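Local coordinates for cell division control protein 53 (Saccharomyces cerevisiae, PDB 3O2P) that serves as the cullin scaffold of SCF E3 ubiquitin ligases, which mark target proteins for proteasomal degradation, and is represented here by its C-terminal neddylation domain, at residues B[21-26]-B[49-54]. Sequence-based numbering, arbitrary orientation.
Sequences QIFLEA and AQSHQR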
ATOM      1  N   GLN B  21      24.128  -2.213   8.989  1.00 19.85           N
ATOM      2  CA  GLN B  21      22.966  -2.707   8.253  1.00 19.04           C
ATOM      3  C   GLN B  21      23.294  -3.923   7.405  1.00 22.77           C
ATOM      4  O   GLN B  21      22.554  -4.905   7.410  1.00 23.05           O
ATOM      5  CB  GLN B  21      22.366  -1.591   7.400  1.00 16.42           C
ATOM      6  CG  GLN B  21      21.784  -0.466   8.267  1.00 23.40           C
ATOM      7  CD  GLN B  21      20.854  -1.009   9.333  1.00 27.29           C
ATOM      8  OE1 GLN B  21      21.098  -0.867  10.539  1.00 27.99           O
ATOM      9  NE2 GLN B  21      19.796  -1.664   8.892  1.00 24.24           N
ATOM     10  N   ILE B  22      24.414  -3.865   6.692  1.00 17.86           N
ATOM     11  CA  ILE B  22      24.854  -5.000   5.903  1.00 21.84           C
ATOM     12  C   ILE B  22      25.065  -6.228   6.790  1.00 24.80           C
ATOM     13  O   ILE B  22      24.749  -7.347   6.395  1.00 20.95           O
ATOM     14  CB  ILE B  22      26.139  -4.684   5.126  1.00 29.15           C
ATOM     15  CG1 ILE B  22      25.797  -3.889   3.861  1.00 28.46           C
ATOM     16  CG2 ILE B  22      26.878  -5.975   4.770  1.00 25.92           C
ATOM     17  CD1 ILE B  22      27.013  -3.255   3.191  1.00 28.46           C
ATOM     18  N   PHE B  23      25.596  -6.023   7.990  1.00 14.71           N
ATOM     19  CA  PHE B  23      25.787  -7.156   8.886  1.00 21.20           C
ATOM     20  C   PHE B  23      24.446  -7.719   9.356  1.00 24.81           C
ATOM     21  O   PHE B  23      24.244  -8.934   9.348  1.00 25.48           O
ATOM     22  CB  PHE B  23      26.671  -6.790  10.085  1.00 20.63           C
ATOM     23  CG  PHE B  23      26.725  -7.864  11.129  1.00 20.36           C
ATOM     24  CD1 PHE B  23      27.632  -8.906  11.031  1.00 28.34           C
ATOM     25  CD2 PHE B  23      25.842  -7.845  12.193  1.00 23.80           C
ATOM     26  CE1 PHE B  23      27.665  -9.909  11.996  1.00 35.08           C
ATOM     27  CE2 PHE B  23      25.863  -8.840  13.156  1.00 32.09           C
ATOM     28  CZ  PHE B  23      26.773  -9.877  13.059  1.00 28.83           C
ATOM     29  N   LEU B  24      23.527  -6.838   9.752  1.00 16.70           N
ATOM     30  CA  LEU B  24      22.248  -7.279  10.295  1.00 21.02           C
ATOM     31  C   LEU B  24      21.374  -7.925   9.230  1.00 22.51           C
ATOM     32  O   LEU B  24      20.599  -8.830   9.527  1.00 18.72           O
ATOM     33  CB  LEU B  24      21.488  -6.122  10.945  1.00 18.08           C
ATOM     34  CG  LEU B  24      22.085  -5.526  12.211  1.00 22.59           C
ATOM     35  CD1 LEU B  24      21.386  -4.215  12.577  1.00 17.33           C
ATOM     36  CD2 LEU B  24      22.015  -6.538  13.344  1.00 19.17           C
ATOM     37  N   GLU B  25      21.490  -7.454   7.992  1.00 18.24           N
ATOM     38  CA  GLU B  25      20.742  -8.068   6.904  1.00 17.72           C
ATOM     39  C   GLU B  25      21.147  -9.518   6.684  1.00 17.12           C
ATOM     40  O   GLU B  25      20.283 -10.373   6.493  1.00 23.51           O
ATOM     41  CB  GLU B  25      20.862  -7.262   5.606  1.00 10.35           C
ATOM     42  CG  GLU B  25      19.993  -6.004   5.609  1.00 17.92           C
ATOM     43  CD  GLU B  25      20.054  -5.251   4.287  1.00 22.39           C
ATOM     44  OE1 GLU B  25      20.095  -5.911   3.222  1.00 26.33           O
ATOM     45  OE2 GLU B  25      20.069  -4.002   4.320  1.00 31.63           O
ATOM     46  N   ALA B  26      22.449  -9.797   6.703  1.00 17.16           N
ATOM     47  CA  ALA B  26      22.919 -11.177   6.522  1.00 16.62           C
ATOM     48  C   ALA B  26      22.545 -12.030   7.729  1.00 22.54           C
ATOM     49  O   ALA B  26      22.175 -13.198   7.588  1.00 20.65           O
ATOM     50  CB  ALA B  26      24.401 -11.214   6.307  1.00 16.79           C
ATOM     51  N   ALA B  49      20.614 -11.106  19.713  1.00 33.81           N
ATOM     52  CA  ALA B  49      21.438 -12.091  20.417  1.00 33.51           C
ATOM     53  C   ALA B  49      22.591 -12.629  19.563  1.00 28.15           C
ATOM     54  O   ALA B  49      23.687 -12.847  20.069  1.00 36.39           O
ATOM     55  CB  ALA B  49      20.578 -13.247  20.939  1.00 24.75           C
ATOM     56  N   GLN B  50      22.344 -12.853  18.276  1.00 29.96           N
ATOM     57  CA  GLN B  50      23.374 -13.404  17.392  1.00 36.71           C
ATOM     58  C   GLN B  50      24.332 -12.326  16.907  1.00 34.18           C
ATOM     59  O   GLN B  50      25.428 -12.631  16.438  1.00 42.75           O
ATOM     60  CB  GLN B  50      22.754 -14.150  16.199  1.00 32.93           C
ATOM     61  CG  GLN B  50      22.035 -15.432  16.580  1.00 39.85           C
ATOM     62  CD  GLN B  50      21.670 -16.282  15.375  1.00 47.36           C
ATOM     63  OE1 GLN B  50      22.394 -16.305  14.383  1.00 48.54           O
ATOM     64  NE2 GLN B  50      20.540 -16.987  15.456  1.00 38.41           N
ATOM     65  N   SER B  51      23.920 -11.070  17.027  1.00 32.43           N
ATOM     66  CA  SER B  51      24.742  -9.957  16.575  1.00 37.91           C
ATOM     67  C   SER B  51      25.611  -9.457  17.708  1.00 44.04           C
ATOM     68  O   SER B  51      26.571  -8.724  17.487  1.00 33.81           O
ATOM     69  CB  SER B  51      23.871  -8.804  16.093  1.00 40.08           C
ATOM     70  OG  SER B  51      23.109  -9.188  14.969  1.00 51.58           O
ATOM     71  N   HIS B  52      25.258  -9.849  18.925  1.00 54.68           N
ATOM     72  CA  HIS B  52      25.951  -9.376  20.118  1.00 55.44           C
ATOM     73  C   HIS B  52      27.460  -9.622  20.062  1.00 60.65           C
ATOM     74  O   HIS B  52      28.239  -8.850  20.620  1.00 59.76           O
ATOM     75  CB  HIS B  52      25.347 -10.023  21.360  1.00 51.55           C
ATOM     76  CG  HIS B  52      25.875  -9.470  22.644  1.00 59.17           C
ATOM     77  ND1 HIS B  52      26.681 -10.199  23.490  1.00 60.57           N
ATOM     78  CD2 HIS B  52      25.711  -8.259  23.224  1.00 62.48           C
ATOM     79  CE1 HIS B  52      26.989  -9.460  24.543  1.00 62.19           C
ATOM     80  NE2 HIS B  52      26.416  -8.279  24.403  1.00 65.89           N
ATOM     81  N   GLN B  53      27.868 -10.700  19.399  1.00 60.64           N
ATOM     82  CA  GLN B  53      29.285 -10.995  19.235  1.00 63.92           C
ATOM     83  C   GLN B  53      30.008  -9.805  18.607  1.00 59.07           C
ATOM     84  O   GLN B  53      31.125  -9.464  19.000  1.00 62.28           O
ATOM     85  CB  GLN B  53      29.468 -12.216  18.333  1.00 75.85           C
ATOM     86  CG  GLN B  53      29.874 -11.849  16.912  1.00 83.73           C
ATOM     87  CD  GLN B  53      29.633 -12.954  15.913  1.00 89.95           C
ATOM     88  OE1 GLN B  53      29.911 -14.121  16.180  1.00 94.42           O
ATOM     89  NE2 GLN B  53      29.122 -12.588  14.745  1.00 90.94           N
ATOM     90  N   ARG B  54      29.353  -9.185  17.629  1.00 52.55           N
ATOM     91  CA  ARG B  54      29.948  -8.146  16.793  1.00 42.30           C
ATOM     92  C   ARG B  54      29.719  -6.752  17.370  1.00 40.29           C
ATOM     93  O   ARG B  54      30.661  -5.985  17.573  1.00 40.14           O
ATOM     94  CB  ARG B  54      29.361  -8.239  15.379  1.00 37.35           C
ATOM     95  CG  ARG B  54      30.066  -7.404  14.332  1.00 43.33           C
ATOM     96  CD  ARG B  54      31.385  -8.027  13.902  1.00 49.04           C
ATOM     97  NE  ARG B  54      31.200  -9.219  13.077  1.00 59.27           N
ATOM     98  CZ  ARG B  54      31.048  -9.199  11.754  1.00 52.15           C
ATOM     99  NH1 ARG B  54      31.049  -8.042  11.102  1.00 46.68           N
ATOM    100  NH2 ARG B  54      30.900 -10.337  11.087  1.00 38.33           N
TER
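Phe-23 reaches out from the long helix 8-35 of this winged-helix-type cullin neddylation domain and lies against Ser-51 and Arg-54, on the chain running from the body of helix 40-51 toward helix 59-71. The contact packs that chain on the middle of helix 8-35, which also carries Lys-33, by similarity the NEDD8 acceptor. A chi1 of 171°, placing CG opposite the backbone N, sends the Phe-23 ring out to the second segment, where Arg-54 meets a face of it and Ser-51 its edge. The CB and CG of Arg-54 lie over that face, CB making a CH-pi contact 4.2 Å from the ring centroid of Phe-23. Bends at chi2 and chi3 then bring the chain down past the CE1-CD1 rim, where NH2 of Arg-54 lies 3.4 Å from CE1 of Phe-23. The guanidinium is not stacked flat, its plane being tilted 56° from that of the ring, so that the CE1 rim sits over one of its faces. Gln-53, poorly ordered, approaches the ring edge with NE2, 4.0 Å from CZ of Phe-23. Cutting Phe-23 back to an alanine is likely to leave the aliphatic part of Arg-54 and one guanidinium face without the ring, and to open a gap beside Ser-51. Leu-24, buried, also touches Met-61, Phe-55 and Ala-57. The Ser-51 hydroxyl is hydrogen-bonded to Cys-47 O, one turn back; its OG lies 3.3 Å from CE2 of Phe-23 and equally near CD2 of Leu-24.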